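Local coordinates for type II secretion system protein H (Vibrio cholerae, PDB 2QV8) that forms part of the pseudopilus tip complex of the type II secretion system, critical for recognising and binding the proteins to be secreted, at residues L64-Q69 with F128-E133; P122-I127 with R139-E144. All coordinates share one frame; numbering follows the deposited sequence. Where two conformers were deposited one is given.

Overall arrangement
The chain begins with the long helix 2-24 and then lays down three strands of a first antiparallel sheet, the last of which, 51-63, runs to the start of segment 64-69. Contact 1 closes a long loop from there to 128-133, pairing the start of strand 68-74 with the end of strand 123-129. Contact 2 closes the short hairpin between strands 123-129 and 138-142. The two cross along the chain, since 122-127 falls inside the first loop and 139-144 beyond it. Both belong to the second four-stranded sheet and share strand 123-129. Their centres lie about 17 Å apart, yet they touch where Ile127 packs on Leu64, Leu68 and Gln69.

Contact 1 (L64-Q69 with F128-E133); sequences LKEGLQ and FPKGQE
Gln69 and Phe128 are joined by two backbone hydrogen bonds, from Gln69 N to Phe128 O (2.7 Å) and from Phe128 N to Gln69 O. They form an antiparallel hydrogen-bonded pair. Past the next pair, Leu68 and Pro129, Lys130 N donates to Gly67 O at 2.9 Å. The N-H points almost straight at the oxygen (172°) but comes from above the carbonyl plane. A water donates to Lys130 O and, weakly, to Gly67 O. Farther out, Lys130 NZ meets the syn side of Glu66 OE2 in a long salt bridge of 3.3 Å.

Phe128 CE2 rests 3.5 Å from Gln69 CB, and Gln69 O sits over one ring face, toward its rim. Phe128 CG stands between its own N and carbonyl carbon (chi1 54°), which brings the ring back across Gln69. Gln69 CG meets Lys130 CA at 3.8 Å. On the other side of the sheet, Leu68 turns to Ala3 and Ser6 of helix 2-24.

Type II turns at Lys65-Leu68 and Pro129-Gln132 lead into one strand and out of the other. With three backbone bonds, the contact is held mainly by main chain; the ion pair, between two exposed residues, probably adds little.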
loop_
_atom_site.group_PDB
_atom_site.type_symbol
_atom_site.label_atom_id
_atom_site.label_comp_id
_atom_site.label_asym_id
_atom_site.label_seq_id
_atom_site.Cartn_x
_atom_site.Cartn_y
_atom_site.Cartn_z
ATOM N N LEU A 64 -4.154 9.467 -3.192
ATOM C CA LEU A 64 -5.067 9.253 -4.306
ATOM C C LEU A 64 -5.758 10.555 -4.675
ATOM O O LEU A 64 -5.981 11.370 -3.829
ATOM C CB LEU A 64 -6.120 8.217 -3.957
ATOM C CG LEU A 64 -5.666 6.815 -3.588
ATOM C CD1 LEU A 64 -6.911 6.021 -3.286
ATOM C CD2 LEU A 64 -4.875 6.162 -4.734
ATOM N N LYS A 65 -6.080 10.731 -5.949
ATOM C CA LYS A 65 -6.816 11.921 -6.392
ATOM C C LYS A 65 -8.263 11.844 -5.923
ATOM O O LYS A 65 -8.787 10.745 -5.596
ATOM C CB LYS A 65 -6.710 12.128 -7.914
ATOM C CG LYS A 65 -7.082 10.908 -8.774
ATOM C CD LYS A 65 -7.329 11.319 -10.237
ATOM C CE LYS A 65 -6.089 12.057 -10.814
ATOM N NZ LYS A 65 -6.076 12.077 -12.323
ATOM N N GLU A 66 -8.888 13.022 -5.819
ATOM C CA GLU A 66 -10.287 13.084 -5.422
ATOM C C GLU A 66 -11.096 12.146 -6.330
ATOM O O GLU A 66 -10.875 12.063 -7.538
ATOM C CB GLU A 66 -10.842 14.530 -5.428
ATOM C CG GLU A 66 -12.385 14.700 -5.150
ATOM C CD GLU A 66 -12.982 13.786 -4.038
ATOM O OE1 GLU A 66 -12.212 13.322 -3.144
ATOM O OE2 GLU A 66 -14.231 13.527 -4.076
ATOM N N GLY A 67 -11.967 11.375 -5.699
ATOM C CA GLY A 67 -12.909 10.559 -6.418
ATOM C C GLY A 67 -12.527 9.099 -6.326
ATOM O O GLY A 67 -13.335 8.264 -6.672
ATOM N N LEU A 68 -11.306 8.814 -5.857
ATOM C CA LEU A 68 -10.855 7.449 -5.561
ATOM C C LEU A 68 -10.667 7.234 -4.068
ATOM O O LEU A 68 -10.318 8.150 -3.328
ATOM C CB LEU A 68 -9.516 7.150 -6.229
ATOM C CG LEU A 68 -9.495 7.113 -7.749
ATOM C CD1 LEU A 68 -8.028 6.882 -8.202
ATOM C CD2 LEU A 68 -10.392 6.058 -8.312
ATOM N N GLN A 69 -10.907 6.000 -3.647
ATOM C CA GLN A 69 -10.735 5.540 -2.266
ATOM C C GLN A 69 -9.757 4.365 -2.289
ATOM O O GLN A 69 -9.407 3.858 -3.359
ATOM C CB GLN A 69 -12.060 5.057 -1.692
ATOM C CG GLN A 69 -13.166 6.136 -1.624
ATOM C CD GLN A 69 -13.254 6.841 -0.285
ATOM O OE1 GLN A 69 -12.243 7.199 0.319
ATOM N NE2 GLN A 69 -14.484 7.045 0.191
ATOM N N PHE A 128 -10.409 2.197 -5.734
ATOM C CA PHE A 128 -11.764 2.209 -6.320
ATOM C C PHE A 128 -12.483 3.547 -6.288
ATOM O O PHE A 128 -12.144 4.433 -5.506
ATOM C CB PHE A 128 -12.619 1.097 -5.659
ATOM C CG PHE A 128 -12.659 1.184 -4.160
ATOM C CD1 PHE A 128 -11.686 0.592 -3.413
ATOM C CD2 PHE A 128 -13.668 1.889 -3.524
ATOM C CE1 PHE A 128 -11.667 0.715 -2.042
ATOM C CE2 PHE A 128 -13.700 2.014 -2.195
ATOM C CZ PHE A 128 -12.694 1.417 -1.410
ATOM N N PRO A 129 -13.479 3.724 -7.171
ATOM C CA PRO A 129 -14.226 4.969 -7.105
ATOM C C PRO A 129 -15.016 5.142 -5.807
ATOM O O PRO A 129 -15.544 4.179 -5.281
ATOM C CB PRO A 129 -15.176 4.874 -8.298
ATOM C CG PRO A 129 -14.584 3.865 -9.177
ATOM C CD PRO A 129 -13.952 2.880 -8.293
ATOM N N LYS A 130 -15.069 6.384 -5.322
ATOM C CA LYS A 130 -15.870 6.738 -4.182
ATOM C C LYS A 130 -17.315 6.374 -4.501
ATOM O O LYS A 130 -17.767 6.629 -5.608
ATOM C CB LYS A 130 -15.709 8.242 -3.926
ATOM C CG LYS A 130 -16.553 8.829 -2.784
ATOM C CD LYS A 130 -16.468 10.376 -2.724
ATOM C CE LYS A 130 -15.630 10.909 -1.611
ATOM N NZ LYS A 130 -15.896 12.373 -1.504
ATOM N N GLY A 131 -18.014 5.787 -3.528
ATOM C CA GLY A 131 -19.371 5.262 -3.684
ATOM C C GLY A 131 -19.464 3.755 -3.792
ATOM O O GLY A 131 -20.555 3.177 -3.831
ATOM N N GLN A 132 -18.319 3.112 -3.911
ATOM C CA GLN A 132 -18.274 1.682 -4.146
ATOM C C GLN A 132 -17.552 1.001 -3.002
ATOM O O GLN A 132 -16.866 1.646 -2.235
ATOM C CB GLN A 132 -17.559 1.393 -5.456
ATOM C CG GLN A 132 -18.265 2.031 -6.650
ATOM C CD GLN A 132 -17.724 1.575 -7.981
ATOM O OE1 GLN A 132 -17.001 0.599 -8.059
ATOM N NE2 GLN A 132 -18.122 2.270 -9.052
ATOM N N GLU A 133 -17.771 -0.303 -2.886
ATOM C CA GLU A 133 -17.066 -1.151 -1.939
ATOM C C GLU A 133 -15.732 -1.633 -2.524
ATOM O O GLU A 133 -15.566 -1.644 -3.758
ATOM C CB GLU A 133 -17.939 -2.360 -1.623
ATOM C CG GLU A 133 -19.291 -2.023 -1.026
ATOM C CD GLU A 133 -19.235 -1.635 0.450
ATOM O OE1 GLU A 133 -18.173 -1.787 1.072
ATOM O OE2 GLU A 133 -20.263 -1.146 0.991
HETATM O O HOH W 1 -16.520 8.101 -7.664
#

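Contact 2 (P122-I127 with R139-E144); sequences PFTLSI and RVTAQE
Pro122 lays its ring against Glu144, with CB 3.7 Å from Glu144 OE2 and the two side chains crossing at about a right angle. Its CA also makes a CA-H...O contact with Ala142 O.

Phe123 forms a hydrogen-bonded pair with Ala142. Its N donates to Ala142 O on a lone pair. Its O takes two bonds, from Ala142 N at 3.0 Å and, in one of two conformers of Thr141, from Thr141 OG1 at 2.6 Å. The two donors reach the oxygen from opposite faces of the carbonyl plane. Thr141 OG1 stands anti to its own N (chi1 -169°), beside its carbonyl carbon, and from there reaches Phe123 O. The Phe123 ring folds back over the neighbouring strand. One face looks on Ala142 N and Thr141 CA, CE1 lies 3.5 Å from Ala142 CB, and Leu125 CB sits at the ring edge. Phe10 and Leu14 of helix 2-24 also touch the ring.

The two strands run antiparallel at 172° and form a beta hairpin in the middle of a four-stranded sheet. Phe123, Leu125, Val140 and Ala142 share one face. Three of them touch Phe10, so this face packs on the long N-terminal helix, as in other pseudopilins.

Thr124 is on the other face, in a non-hydrogen-bonded pair with Thr141. Its side chain lies alongside that of Arg139, pointing the same way, and CG2 meets Arg139 CG at 3.7 Å.

Leu125 pairs with Val140. Leu125 N donates to Val140 O at 2.8 Å in a nearly straight bond (176°), and Val140 N returns one to Leu125 O.

Ser126 lies opposite Arg139, its CB 4.0 Å from Arg139 CG. Their polar ends turn elsewhere: Ser126 OG bonds to Pro134 O, Arg139 NE to Gln137 O and Arg139 NH2 to Glu155 O.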
loop_
_atom_site.group_PDB
_atom_site.type_symbol
_atom_site.label_atom_id
_atom_site.label_comp_id
_atom_site.label_asym_id
_atom_site.label_seq_id
_atom_site.Cartn_x
_atom_site.Cartn_y
_atom_site.Cartn_z
ATOM N N PRO A 122 1.766 -10.701 3.608
ATOM C CA PRO A 122 0.581 -10.992 2.765
ATOM C C PRO A 122 -0.545 -9.959 2.958
ATOM O O PRO A 122 -0.933 -9.669 4.070
ATOM C CB PRO A 122 0.160 -12.370 3.213
ATOM C CG PRO A 122 1.400 -12.983 3.828
ATOM C CD PRO A 122 2.119 -11.851 4.466
ATOM N N PHE A 123 -1.050 -9.406 1.868
ATOM C CA PHE A 123 -2.052 -8.361 1.952
ATOM C C PHE A 123 -2.747 -8.208 0.588
ATOM O O PHE A 123 -2.300 -8.763 -0.437
ATOM C CB PHE A 123 -1.391 -7.001 2.330
ATOM C CG PHE A 123 -0.729 -6.341 1.153
ATOM C CD1 PHE A 123 0.535 -6.711 0.756
ATOM C CD2 PHE A 123 -1.410 -5.374 0.411
ATOM C CE1 PHE A 123 1.095 -6.135 -0.363
ATOM C CE2 PHE A 123 -0.852 -4.826 -0.710
ATOM C CZ PHE A 123 0.398 -5.211 -1.096
ATOM N N THR A 124 -3.832 -7.423 0.600
ATOM C CA THR A 124 -4.525 -6.943 -0.616
ATOM C C THR A 124 -4.830 -5.471 -0.401
ATOM O O THR A 124 -5.374 -5.097 0.625
ATOM C CB THR A 124 -5.871 -7.688 -0.863
ATOM O OG1 THR A 124 -5.621 -9.067 -1.041
ATOM C CG2 THR A 124 -6.586 -7.168 -2.125
ATOM N N LEU A 125 -4.446 -4.625 -1.354
ATOM C CA LEU A 125 -4.843 -3.231 -1.365
ATOM C C LEU A 125 -5.839 -3.052 -2.520
ATOM O O LEU A 125 -5.583 -3.494 -3.611
ATOM C CB LEU A 125 -3.630 -2.351 -1.587
ATOM C CG LEU A 125 -4.008 -0.860 -1.761
ATOM C CD1 LEU A 125 -4.350 -0.146 -0.419
ATOM C CD2 LEU A 125 -3.031 -0.040 -2.574
ATOM N N SER A 126 -6.941 -2.369 -2.271
ATOM C CA SER A 126 -7.980 -2.167 -3.273
ATOM C C SER A 126 -8.106 -0.677 -3.490
ATOM O O SER A 126 -8.096 0.116 -2.519
ATOM C CB SER A 126 -9.287 -2.799 -2.804
ATOM O OG SER A 126 -10.363 -2.475 -3.659
ATOM N N ILE A 127 -8.119 -0.287 -4.767
ATOM C CA ILE A 127 -8.332 1.092 -5.169
ATOM C C ILE A 127 -9.567 1.221 -6.038
ATOM O O ILE A 127 -9.778 0.419 -6.968
ATOM C CB ILE A 127 -7.104 1.683 -5.862
ATOM C CG1 ILE A 127 -5.871 1.507 -4.963
ATOM C CG2 ILE A 127 -7.354 3.172 -6.242
ATOM C CD1 ILE A 127 -4.523 1.851 -5.651
ATOM N N ARG A 139 -6.844 -4.200 -7.682
ATOM C CA ARG A 139 -6.165 -4.645 -6.465
ATOM C C ARG A 139 -4.681 -4.929 -6.703
ATOM O O ARG A 139 -4.280 -5.358 -7.780
ATOM C CB ARG A 139 -6.787 -5.930 -5.944
ATOM C CG ARG A 139 -8.080 -5.767 -5.185
ATOM C CD ARG A 139 -8.921 -7.001 -5.253
ATOM N NE ARG A 139 -9.417 -7.198 -6.593
ATOM C CZ ARG A 139 -9.755 -8.351 -7.150
ATOM N NH1 ARG A 139 -9.685 -9.500 -6.495
ATOM N NH2 ARG A 139 -10.186 -8.332 -8.394
ATOM N N VAL A 140 -3.877 -4.726 -5.677
ATOM C CA VAL A 140 -2.515 -5.182 -5.683
ATOM C C VAL A 140 -2.411 -6.091 -4.459
ATOM O O VAL A 140 -2.827 -5.699 -3.368
ATOM C CB VAL A 140 -1.490 -4.034 -5.593
ATOM C CG1 VAL A 140 -0.046 -4.645 -5.412
ATOM C CG2 VAL A 140 -1.606 -3.064 -6.823
ATOM N N THR A 141 -1.820 -7.268 -4.644
ATOM C CA THR A 141 -1.748 -8.254 -3.570
ATOM C C THR A 141 -0.359 -8.877 -3.487
ATOM O O THR A 141 0.311 -9.041 -4.490
ATOM C CB THR A 141 -2.825 -9.351 -3.741
ATOM O OG1 THR A 141 -2.906 -10.145 -2.559
ATOM C CG2 THR A 141 -2.548 -10.250 -4.971
ATOM N N ALA A 142 0.068 -9.188 -2.260
ATOM C CA ALA A 142 1.255 -10.018 -2.056
ATOM C C ALA A 142 0.677 -11.299 -1.461
ATOM O O ALA A 142 -0.003 -11.298 -0.427
ATOM C CB ALA A 142 2.270 -9.368 -1.135
ATOM N N GLN A 143 0.843 -12.395 -2.188
ATOM C CA GLN A 143 0.136 -13.630 -1.833
ATOM C C GLN A 143 0.893 -14.353 -0.752
ATOM O O GLN A 143 2.070 -14.066 -0.508
ATOM C CB GLN A 143 -0.079 -14.513 -3.077
ATOM C CG GLN A 143 -0.906 -13.826 -4.126
ATOM C CD GLN A 143 -1.285 -14.718 -5.305
ATOM O OE1 GLN A 143 -2.260 -14.435 -5.996
ATOM N NE2 GLN A 143 -0.537 -15.817 -5.515
ATOM N N GLU A 144 0.219 -15.283 -0.075
ATOM C CA GLU A 144 0.878 -16.097 0.958
ATOM C C GLU A 144 2.122 -16.811 0.397
ATOM O O GLU A 144 3.111 -16.989 1.096
ATOM C CB GLU A 144 -0.091 -17.144 1.504
ATOM C CG GLU A 144 -1.190 -16.586 2.384
ATOM C CD GLU A 144 -0.716 -16.225 3.793
ATOM O OE1 GLU A 144 0.367 -16.723 4.219
ATOM O OE2 GLU A 144 -1.446 -15.457 4.476
#